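Amino acid ABC transporter, binding protein (Thermus thermophilus, PDB 3VV5) binds the lysine analogue L-thialysine, (S)-2-aminoethyl-L-cysteine, as the periplasmic substrate-binding component of an ABC transporter that takes it up. Local coordinates at residues 193-196 against 197-201; 200-203 against 204-207; 224-227 against 228-231; 243-246 against 247-251. All blocks are in the same frame, centred on the assembly; numbering follows the deposited sequence.

How the interactions relate
All four contacts are local and follow in order along the chain, the first two overlapping. Interactions 1 and 2 share R200 and K201: helix 190-200 ends and the chain turns into strand 206-222, with I197 O and L202 N 2.8 Å apart in a probable hydrogen bond. Interaction 3 starts helix 226-242, just after that long strand, and interaction 4 starts helix 244-253. The centres of interactions 1 and 3 lie about 37 Å apart, on opposite sides of the chain's centre, whereas interaction 4 comes within about 8 Å of interaction 1 at the nearest atoms. Strand 206-222 spans much of the gap between interactions 1 and 3, consistent with the two-lobed fold of type 2 periplasmic binding proteins, in which ligand binds between lobes.

Interaction 1. Residues 193-196 against 197-201; sequences AKEA and IKERK
The carboxylates of E195 and E199, one turn apart on helix 190-200, stand with their planes 45° from each other, and E195 OE1 comes to 4.3 Å from E199 OE2. E195 meets its neighbours through its oxygens rather than its chain: OE1 reaches CB of E199 at 3.8 Å, and OE2 lies 4.1 Å from CD of K198. The torsions explain this reach. CG of E195 is anti to the backbone N (chi1 -174°), and a bend at chi2 (50°) swings the carboxylate forward along the helix, toward E199. K198 starts beside its own backbone N, which lays its CG 3.2 Å from K194 O; its chain then bends, and NZ stops 4.8 Å from E195 OE2.

Under these side chains run four regular helical bonds, the shortest from E199 N to E195 O at 2.8 Å. CG1 and CD1 of I197 lie along A193 O, and the side chain packs on L206 and V208 of strand 206-222, while A193 packs on V125 and V127 of strand 120-129 and A196 on L175 of helix 171-180. One side of the helix thus packs on the sheet and helix 171-180, with A193 buried, while K194, E195, K198 and E199 carry charge on the outer side. At its end K201 turns to positive phi, with K201 N bonded to K198 O at 3.2 Å, in a Schellman motif.

The chemistry is that of a solvent-facing surface: two acids one turn apart would be expected to repel mildly, and the amino group of K198, near but not in contact, probably offsets some of that charge.

Interaction 2. Residues 200-203 against 204-207; sequences RKLE and NTLQ
L202 O accepts two backbone N-H groups at once. L206 N meets it at 2.9 Å, almost in line with the carbonyl, while T205 N, at 2.8 Å, sits well above the carbonyl plane. The side chains follow suit: L202 and L206 extend alongside each other in the same direction, with their CD1 atoms 4.0 Å apart, and CD2 of L202 meets OG1 of T205 at 3.7 Å. T205 has chi1 at 108°, off any staggered position, and its CG2 rests 4.0 Å from L202 O. Backbone angles at E203 and N204 make this a type I beta turn, through which the chain passes from the end of helix 190-200 into strand 206-222. An alanine at T205 would remove both OG1 and CG2, and is likely to leave CD2 of L202 without its neighbour on that side of the turn. Around the turn, a water donates to K201 O at 2.9 Å and accepts from N204 N at 2.7 Å, bridging two points of the same loop. Further out, K130 NZ bonds both E203 O and L206 O, L179 of helix 171-180 packs on L202, and L175 and L178 of the same helix pack on L206.

Interaction 3. Residues 224-227 against 228-231; sequences GNKS and LLDA
N225 O takes the N-H of L229 at 3.0 Å, the donor lying in the carbonyl plane and the bond nearly straight at 169°. The same residue grips the helix start a second time through its side chain: OD1 accepts from L228 N at 3.2 Å, with the donor 57° out of the amide plane, above it rather than on a lone pair. CG of N225 is anti to its own N (chi1 -169°), and this carries the amide forward over the first turn, where its ND2 also lies 3.5 Å from CB of L228 and near CD2. ND2 is not idle either, for it donates to R27 O.

This is the N-cap of helix 226-242, at the exit from strand 206-222. N225 is also the centre of an inverse gamma turn, whose K226 N to G224 O bond is weak. Replacing N225 by an alanine would remove OD1 and ND2, and would probably leave both L228 N and R27 O without these partners at the helix start.

The K226 chain runs alongside L229, with CD of the lysine 3.7 Å from CD2 of the leucine. K226 NZ makes a salt bridge with D114, whose OD2 also accepts from G224 N. S227 turns its hydroxyl to E30 OE2 and F29 N, tying the first turn of the helix to the start of helix 29-35. Further along, D230 N bonds K226 O at 3.0 Å, while A231 N to S227 O is weak. On the inner side L228 packs on I32, and A231 on F29.

Interaction 4. Residues 243-246 against 247-251; sequences GTYA and RISQK
G243 links helix 226-242 to helix 244-253: it ends the first with positive phi and stands as N-cap of the second. Its O accepts from R247 N at 3.0 Å, and the next three carbonyls continue the alpha-helical pattern, I248 N on T244 O, S249 N on Y245 O and Q250 N on A246 O. A side chain at 243 would run into the carbonyl of the residue before, so glycine suits this backbone. D242 OD1 takes the N-H of T244, adding a polar bond at the same junction.

T244 and I248 project together from one flank, with CG2 of T244 3.8 Å from CD1 of I248. With CG1 of I248 anti to the carbonyl carbon (chi1 -68°), the branch lies back over T244 O, at 3.5 Å. The pair leans on helix 61-72, T244 touching A68 and I248 touching F61 and D64; K251 adds a salt bridge to D64.

On the buried flank the Y245 ring approaches S249 obliquely, CE1 being 4.0 Å from CB. Y245 OH bonds H119 O, and S249 OG bonds E255 O and V257 N, so both hydroxyls have partners beyond the helix and tie it to the loops around it.

R247 bends at chi3 (51°), bringing its guanidinium back beside the helix, where CG1 of I248 lies 3.4 Å above one face, offset toward the rim. A water joins this group to the helix start: it accepts from R247 NH2 at 3.2 Å and meets T244 OG1 at 2.6 Å.

Interaction 1. Residues 193-196 against 197-201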
loop_
_atom_site.group_PDB
_atom_site.type_symbol
_atom_site.label_atom_id
_atom_site.label_comp_id
_atom_site.label_asym_id
_atom_site.label_seq_id
_atom_site.Cartn_x
_atom_site.Cartn_y
_atom_site.Cartn_z
ATOM N N ALA A 193 -6.222 7.580 -5.313
ATOM C CA ALA A 193 -6.978 8.811 -5.581
ATOM C C ALA A 193 -7.694 8.734 -6.933
ATOM O O ALA A 193 -8.879 9.037 -7.036
ATOM C CB ALA A 193 -6.028 10.022 -5.578
ATOM N N LYS A 194 -6.954 8.325 -7.962
ATOM C CA LYS A 194 -7.477 8.275 -9.329
ATOM C C LYS A 194 -8.668 7.325 -9.389
ATOM O O LYS A 194 -9.707 7.667 -9.956
ATOM C CB LYS A 194 -6.371 7.837 -10.300
ATOM C CG LYS A 194 -6.702 7.968 -11.783
ATOM C CD LYS A 194 -5.430 7.930 -12.667
ATOM C CE LYS A 194 -4.448 9.067 -12.319
ATOM N NZ LYS A 194 -3.593 9.493 -13.481
ATOM N N GLU A 195 -8.522 6.147 -8.794
ATOM C CA GLU A 195 -9.596 5.156 -8.830
ATOM C C GLU A 195 -10.813 5.535 -8.003
ATOM O O GLU A 195 -11.936 5.266 -8.432
ATOM C CB GLU A 195 -9.086 3.763 -8.448
ATOM C CG GLU A 195 -10.111 2.632 -8.600
ATOM C CD GLU A 195 -10.819 2.596 -9.971
ATOM O OE1 GLU A 195 -12.038 2.275 -9.998
ATOM O OE2 GLU A 195 -10.171 2.861 -11.013
ATOM N N ALA A 196 -10.612 6.137 -6.824
ATOM C CA ALA A 196 -11.750 6.544 -5.986
ATOM C C ALA A 196 -12.631 7.554 -6.735
ATOM O O ALA A 196 -13.868 7.520 -6.653
ATOM C CB ALA A 196 -11.253 7.136 -4.635
ATOM N N ILE A 197 -11.978 8.448 -7.468
ATOM C CA ILE A 197 -12.673 9.468 -8.255
ATOM C C ILE A 197 -13.488 8.822 -9.385
ATOM O O ILE A 197 -14.678 9.148 -9.572
ATOM C CB ILE A 197 -11.690 10.583 -8.717
ATOM C CG1 ILE A 197 -11.353 11.459 -7.507
ATOM C CG2 ILE A 197 -12.276 11.439 -9.834
ATOM C CD1 ILE A 197 -10.193 12.417 -7.721
ATOM N N LYS A 198 -12.878 7.873 -10.089
ATOM C CA LYS A 198 -13.591 7.091 -11.120
ATOM C C LYS A 198 -14.784 6.331 -10.545
ATOM O O LYS A 198 -15.909 6.419 -11.040
ATOM C CB LYS A 198 -12.641 6.079 -11.777
ATOM C CG LYS A 198 -11.427 6.719 -12.435
ATOM C CD LYS A 198 -10.880 5.924 -13.625
ATOM C CE LYS A 198 -11.878 5.851 -14.777
ATOM N NZ LYS A 198 -12.641 4.560 -14.789
ATOM N N GLU A 199 -14.501 5.570 -9.494
ATOM C CA GLU A 199 -15.440 4.649 -8.876
ATOM C C GLU A 199 -16.677 5.351 -8.318
ATOM O O GLU A 199 -17.826 4.899 -8.526
ATOM C CB GLU A 199 -14.704 3.832 -7.798
ATOM C CG GLU A 199 -15.584 3.114 -6.770
ATOM C CD GLU A 199 -16.374 1.985 -7.363
ATOM O OE1 GLU A 199 -17.427 1.629 -6.776
ATOM O OE2 GLU A 199 -15.944 1.441 -8.408
ATOM N N ARG A 200 -16.447 6.454 -7.622
ATOM C CA ARG A 200 -17.530 7.207 -7.004
ATOM C C ARG A 200 -18.090 8.322 -7.903
ATOM O O ARG A 200 -19.013 9.054 -7.501
ATOM C CB ARG A 200 -17.071 7.770 -5.656
ATOM C CG ARG A 200 -16.607 6.695 -4.665
ATOM C CD ARG A 200 -16.182 7.322 -3.373
ATOM N NE ARG A 200 -15.633 6.332 -2.453
ATOM C CZ ARG A 200 -15.824 6.336 -1.137
ATOM N NH1 ARG A 200 -16.567 7.288 -0.562
ATOM N NH2 ARG A 200 -15.269 5.379 -0.391
ATOM N N LYS A 201 -17.552 8.429 -9.120
ATOM C CA LYS A 201 -17.936 9.457 -10.084
ATOM C C LYS A 201 -17.811 10.870 -9.464
ATOM O O LYS A 201 -18.771 11.635 -9.378
ATOM C CB LYS A 201 -19.314 9.148 -10.721
ATOM C CG LYS A 201 -19.294 7.791 -11.471
ATOM C CD LYS A 201 -20.668 7.133 -11.625
ATOM C CE LYS A 201 -21.266 7.426 -12.994
ATOM N NZ LYS A 201 -22.445 6.536 -13.286
#

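Interaction 2. Residues 200-203 against 204-207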
loop_
_atom_site.group_PDB
_atom_site.type_symbol
_atom_site.label_atom_id
_atom_site.label_comp_id
_atom_site.label_asym_id
_atom_site.label_seq_id
_atom_site.Cartn_x
_atom_site.Cartn_y
_atom_site.Cartn_z
ATOM N N ARG A 200 -16.447 6.454 -7.622
ATOM C CA ARG A 200 -17.530 7.207 -7.004
ATOM C C ARG A 200 -18.090 8.322 -7.903
ATOM O O ARG A 200 -19.013 9.054 -7.501
ATOM C CB ARG A 200 -17.071 7.770 -5.656
ATOM C CG ARG A 200 -16.607 6.695 -4.665
ATOM C CD ARG A 200 -16.182 7.322 -3.373
ATOM N NE ARG A 200 -15.633 6.332 -2.453
ATOM C CZ ARG A 200 -15.824 6.336 -1.137
ATOM N NH1 ARG A 200 -16.567 7.288 -0.562
ATOM N NH2 ARG A 200 -15.269 5.379 -0.391
ATOM N N LYS A 201 -17.552 8.429 -9.120
ATOM C CA LYS A 201 -17.936 9.457 -10.084
ATOM C C LYS A 201 -17.811 10.870 -9.464
ATOM O O LYS A 201 -18.771 11.635 -9.378
ATOM C CB LYS A 201 -19.314 9.148 -10.721
ATOM C CG LYS A 201 -19.294 7.791 -11.471
ATOM C CD LYS A 201 -20.668 7.133 -11.625
ATOM C CE LYS A 201 -21.266 7.426 -12.994
ATOM N NZ LYS A 201 -22.445 6.536 -13.286
ATOM N N LEU A 202 -16.577 11.179 -9.057
ATOM C CA LEU A 202 -16.240 12.423 -8.351
ATOM C C LEU A 202 -15.440 13.412 -9.213
ATOM O O LEU A 202 -14.936 14.422 -8.704
ATOM C CB LEU A 202 -15.472 12.096 -7.062
ATOM C CG LEU A 202 -16.262 11.258 -6.032
ATOM C CD1 LEU A 202 -15.379 10.766 -4.888
ATOM C CD2 LEU A 202 -17.464 11.998 -5.493
ATOM N N GLU A 203 -15.322 13.117 -10.503
ATOM C CA GLU A 203 -14.598 13.965 -11.464
ATOM C C GLU A 203 -14.967 15.448 -11.355
ATOM O O GLU A 203 -14.103 16.324 -11.510
ATOM C CB GLU A 203 -14.842 13.487 -12.896
ATOM C CG GLU A 203 -14.323 12.083 -13.217
ATOM C CD GLU A 203 -15.261 10.953 -12.785
ATOM O OE1 GLU A 203 -16.321 11.221 -12.178
ATOM O OE2 GLU A 203 -14.933 9.777 -13.065
ATOM N N ASN A 204 -16.237 15.719 -11.059
ATOM C CA ASN A 204 -16.743 17.082 -10.919
ATOM C C ASN A 204 -16.786 17.607 -9.495
ATOM O O ASN A 204 -17.259 18.713 -9.276
ATOM C CB ASN A 204 -18.134 17.188 -11.541
ATOM C CG ASN A 204 -18.114 16.947 -13.019
ATOM O OD1 ASN A 204 -17.217 17.419 -13.723
ATOM N ND2 ASN A 204 -19.097 16.192 -13.510
ATOM N N THR A 205 -16.275 16.840 -8.532
ATOM C CA THR A 205 -16.279 17.288 -7.140
ATOM C C THR A 205 -14.879 17.339 -6.496
ATOM O O THR A 205 -14.632 18.187 -5.642
ATOM C CB THR A 205 -17.348 16.542 -6.252
ATOM O OG1 THR A 205 -16.723 15.628 -5.355
ATOM C CG2 THR A 205 -18.364 15.797 -7.100
ATOM N N LEU A 206 -13.966 16.467 -6.934
ATOM C CA LEU A 206 -12.590 16.467 -6.422
ATOM C C LEU A 206 -11.559 16.774 -7.517
ATOM O O LEU A 206 -11.828 16.616 -8.712
ATOM C CB LEU A 206 -12.253 15.123 -5.749
ATOM C CG LEU A 206 -13.094 14.665 -4.553
ATOM C CD1 LEU A 206 -12.541 13.370 -3.955
ATOM C CD2 LEU A 206 -13.199 15.743 -3.484
ATOM N N GLN A 207 -10.378 17.207 -7.098
ATOM C CA GLN A 207 -9.303 17.505 -8.026
ATOM C C GLN A 207 -8.043 16.937 -7.405
ATOM O O GLN A 207 -7.843 17.052 -6.200
ATOM C CB GLN A 207 -9.179 19.026 -8.250
ATOM C CG GLN A 207 -8.062 19.691 -7.460
ATOM C CD GLN A 207 -8.289 21.177 -7.165
ATOM O OE1 GLN A 207 -8.826 21.930 -7.999
ATOM N NE2 GLN A 207 -7.869 21.604 -5.966
HETATM O O HOH W 1 -18.368 14.421 -9.960
#

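Interaction 3. Residues 224-227 against 228-231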
loop_
_atom_site.group_PDB
_atom_site.type_symbol
_atom_site.label_atom_id
_atom_site.label_comp_id
_atom_site.label_asym_id
_atom_site.label_seq_id
_atom_site.Cartn_x
_atom_site.Cartn_y
_atom_site.Cartn_z
ATOM N N GLY A 224 15.941 -9.990 9.159
ATOM C CA GLY A 224 16.840 -11.155 9.206
ATOM C C GLY A 224 16.336 -12.440 8.562
ATOM O O GLY A 224 17.049 -13.455 8.555
ATOM N N ASN A 225 15.096 -12.445 8.058
ATOM C CA ASN A 225 14.581 -13.636 7.365
ATOM C C ASN A 225 15.056 -13.669 5.909
ATOM O O ASN A 225 14.245 -13.592 4.954
ATOM C CB ASN A 225 13.041 -13.760 7.479
ATOM C CG ASN A 225 12.519 -15.119 6.994
ATOM O OD1 ASN A 225 13.279 -15.965 6.508
ATOM N ND2 ASN A 225 11.221 -15.329 7.136
ATOM N N LYS A 226 16.379 -13.796 5.745
ATOM C CA LYS A 226 17.016 -13.715 4.421
ATOM C C LYS A 226 16.614 -14.892 3.526
ATOM O O LYS A 226 16.595 -14.768 2.308
ATOM C CB LYS A 226 18.547 -13.593 4.557
ATOM C CG LYS A 226 19.035 -12.255 5.171
ATOM C CD LYS A 226 18.759 -11.066 4.208
ATOM C CE LYS A 226 19.398 -9.722 4.632
ATOM N NZ LYS A 226 19.077 -9.300 6.038
ATOM N N SER A 227 16.284 -16.030 4.138
ATOM C CA SER A 227 15.786 -17.202 3.417
ATOM C C SER A 227 14.509 -16.874 2.627
ATOM O O SER A 227 14.463 -17.036 1.392
ATOM C CB SER A 227 15.520 -18.351 4.406
ATOM O OG SER A 227 15.030 -19.468 3.703
ATOM N N LEU A 228 13.485 -16.387 3.329
ATOM C CA LEU A 228 12.246 -15.992 2.653
ATOM C C LEU A 228 12.455 -14.807 1.724
ATOM O O LEU A 228 11.917 -14.799 0.612
ATOM C CB LEU A 228 11.099 -15.720 3.645
ATOM C CG LEU A 228 9.702 -15.429 3.065
ATOM C CD1 LEU A 228 9.274 -16.443 2.004
ATOM C CD2 LEU A 228 8.648 -15.396 4.159
ATOM N N LEU A 229 13.234 -13.811 2.171
ATOM C CA LEU A 229 13.574 -12.650 1.337
ATOM C C LEU A 229 14.088 -13.049 -0.070
ATOM O O LEU A 229 13.590 -12.536 -1.102
ATOM C CB LEU A 229 14.595 -11.730 2.047
ATOM C CG LEU A 229 14.889 -10.363 1.399
ATOM C CD1 LEU A 229 13.645 -9.452 1.401
ATOM C CD2 LEU A 229 16.034 -9.676 2.089
ATOM N N ASP A 230 15.067 -13.956 -0.104
ATOM C CA ASP A 230 15.588 -14.446 -1.386
ATOM C C ASP A 230 14.470 -15.078 -2.227
ATOM O O ASP A 230 14.333 -14.758 -3.415
ATOM C CB ASP A 230 16.761 -15.428 -1.200
ATOM C CG ASP A 230 17.392 -15.870 -2.540
ATOM O OD1 ASP A 230 17.457 -15.058 -3.498
ATOM O OD2 ASP A 230 17.820 -17.052 -2.637
ATOM N N ALA A 231 13.663 -15.952 -1.624
ATOM C CA ALA A 231 12.574 -16.616 -2.371
ATOM C C ALA A 231 11.550 -15.631 -2.927
ATOM O O ALA A 231 11.110 -15.770 -4.069
ATOM C CB ALA A 231 11.876 -17.676 -1.520
#

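Interaction 4. Residues 243-246 against 247-251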
loop_
_atom_site.group_PDB
_atom_site.type_symbol
_atom_site.label_atom_id
_atom_site.label_comp_id
_atom_site.label_asym_id
_atom_site.label_seq_id
_atom_site.Cartn_x
_atom_site.Cartn_y
_atom_site.Cartn_z
ATOM N N GLY A 243 5.835 -12.350 -17.959
ATOM C CA GLY A 243 4.607 -11.719 -18.424
ATOM C C GLY A 243 3.498 -11.619 -17.391
ATOM O O GLY A 243 2.537 -10.885 -17.596
ATOM N N THR A 244 3.616 -12.368 -16.295
ATOM C CA THR A 244 2.594 -12.371 -15.254
ATOM C C THR A 244 2.434 -10.989 -14.627
ATOM O O THR A 244 1.316 -10.507 -14.433
ATOM C CB THR A 244 2.903 -13.405 -14.143
ATOM O OG1 THR A 244 2.620 -14.727 -14.634
ATOM C CG2 THR A 244 2.050 -13.144 -12.906
ATOM N N TYR A 245 3.553 -10.362 -14.301
ATOM C CA TYR A 245 3.474 -9.038 -13.665
ATOM C C TYR A 245 2.738 -8.029 -14.567
ATOM O O TYR A 245 1.850 -7.301 -14.109
ATOM C CB TYR A 245 4.862 -8.531 -13.309
ATOM C CG TYR A 245 4.791 -7.208 -12.592
ATOM C CD1 TYR A 245 4.561 -6.036 -13.308
ATOM C CD2 TYR A 245 4.931 -7.128 -11.197
ATOM C CE1 TYR A 245 4.463 -4.815 -12.687
ATOM C CE2 TYR A 245 4.843 -5.872 -10.548
ATOM C CZ TYR A 245 4.607 -4.730 -11.314
ATOM O OH TYR A 245 4.497 -3.471 -10.747
ATOM N N ALA A 246 3.124 -7.997 -15.846
ATOM C CA ALA A 246 2.479 -7.165 -16.842
ATOM C C ALA A 246 0.976 -7.407 -16.915
ATOM O O ALA A 246 0.217 -6.444 -16.923
ATOM C CB ALA A 246 3.132 -7.364 -18.233
ATOM N N ARG A 247 0.549 -8.676 -16.986
ATOM C CA ARG A 247 -0.883 -9.012 -17.069
ATOM C C ARG A 247 -1.671 -8.495 -15.854
ATOM O O ARG A 247 -2.816 -8.027 -15.967
ATOM C CB ARG A 247 -1.104 -10.542 -17.184
ATOM C CG ARG A 247 -2.608 -10.887 -17.084
ATOM C CD ARG A 247 -2.985 -12.288 -16.665
ATOM N NE ARG A 247 -2.368 -12.822 -15.464
ATOM C CZ ARG A 247 -2.988 -13.015 -14.298
ATOM N NH1 ARG A 247 -4.271 -12.668 -14.129
ATOM N NH2 ARG A 247 -2.303 -13.542 -13.286
ATOM N N ILE A 248 -1.071 -8.628 -14.676
ATOM C CA ILE A 248 -1.767 -8.231 -13.451
ATOM C C ILE A 248 -1.802 -6.710 -13.334
ATOM O O ILE A 248 -2.814 -6.147 -12.925
ATOM C CB ILE A 248 -1.138 -8.890 -12.199
ATOM C CG1 ILE A 248 -1.392 -10.404 -12.218
ATOM C CG2 ILE A 248 -1.656 -8.232 -10.907
ATOM C CD1 ILE A 248 -0.639 -11.204 -11.087
ATOM N N SER A 249 -0.705 -6.051 -13.699
ATOM C CA SER A 249 -0.675 -4.581 -13.684
ATOM C C SER A 249 -1.694 -4.023 -14.684
ATOM O O SER A 249 -2.437 -3.106 -14.363
ATOM C CB SER A 249 0.726 -4.045 -13.966
ATOM O OG SER A 249 0.780 -2.632 -13.808
ATOM N N GLN A 250 -1.749 -4.609 -15.875
ATOM C CA GLN A 250 -2.734 -4.211 -16.886
ATOM C C GLN A 250 -4.189 -4.420 -16.435
ATOM O O GLN A 250 -5.040 -3.566 -16.674
ATOM C CB GLN A 250 -2.477 -4.942 -18.213
ATOM C CG GLN A 250 -1.218 -4.479 -18.968
ATOM C CD GLN A 250 -1.284 -3.034 -19.448
ATOM O OE1 GLN A 250 -2.375 -2.486 -19.690
ATOM N NE2 GLN A 250 -0.108 -2.416 -19.617
ATOM N N LYS A 251 -4.465 -5.557 -15.807
ATOM C CA LYS A 251 -5.787 -5.866 -15.238
ATOM C C LYS A 251 -6.268 -4.733 -14.309
ATOM O O LYS A 251 -7.383 -4.228 -14.418
ATOM C CB LYS A 251 -5.716 -7.192 -14.461
ATOM C CG LYS A 251 -7.036 -7.657 -13.787
ATOM C CD LYS A 251 -6.810 -8.893 -12.906
ATOM C CE LYS A 251 -8.094 -9.366 -12.218
ATOM N NZ LYS A 251 -7.839 -10.614 -11.402
HETATM O O HOH W 2 0.023 -15.233 -14.584
#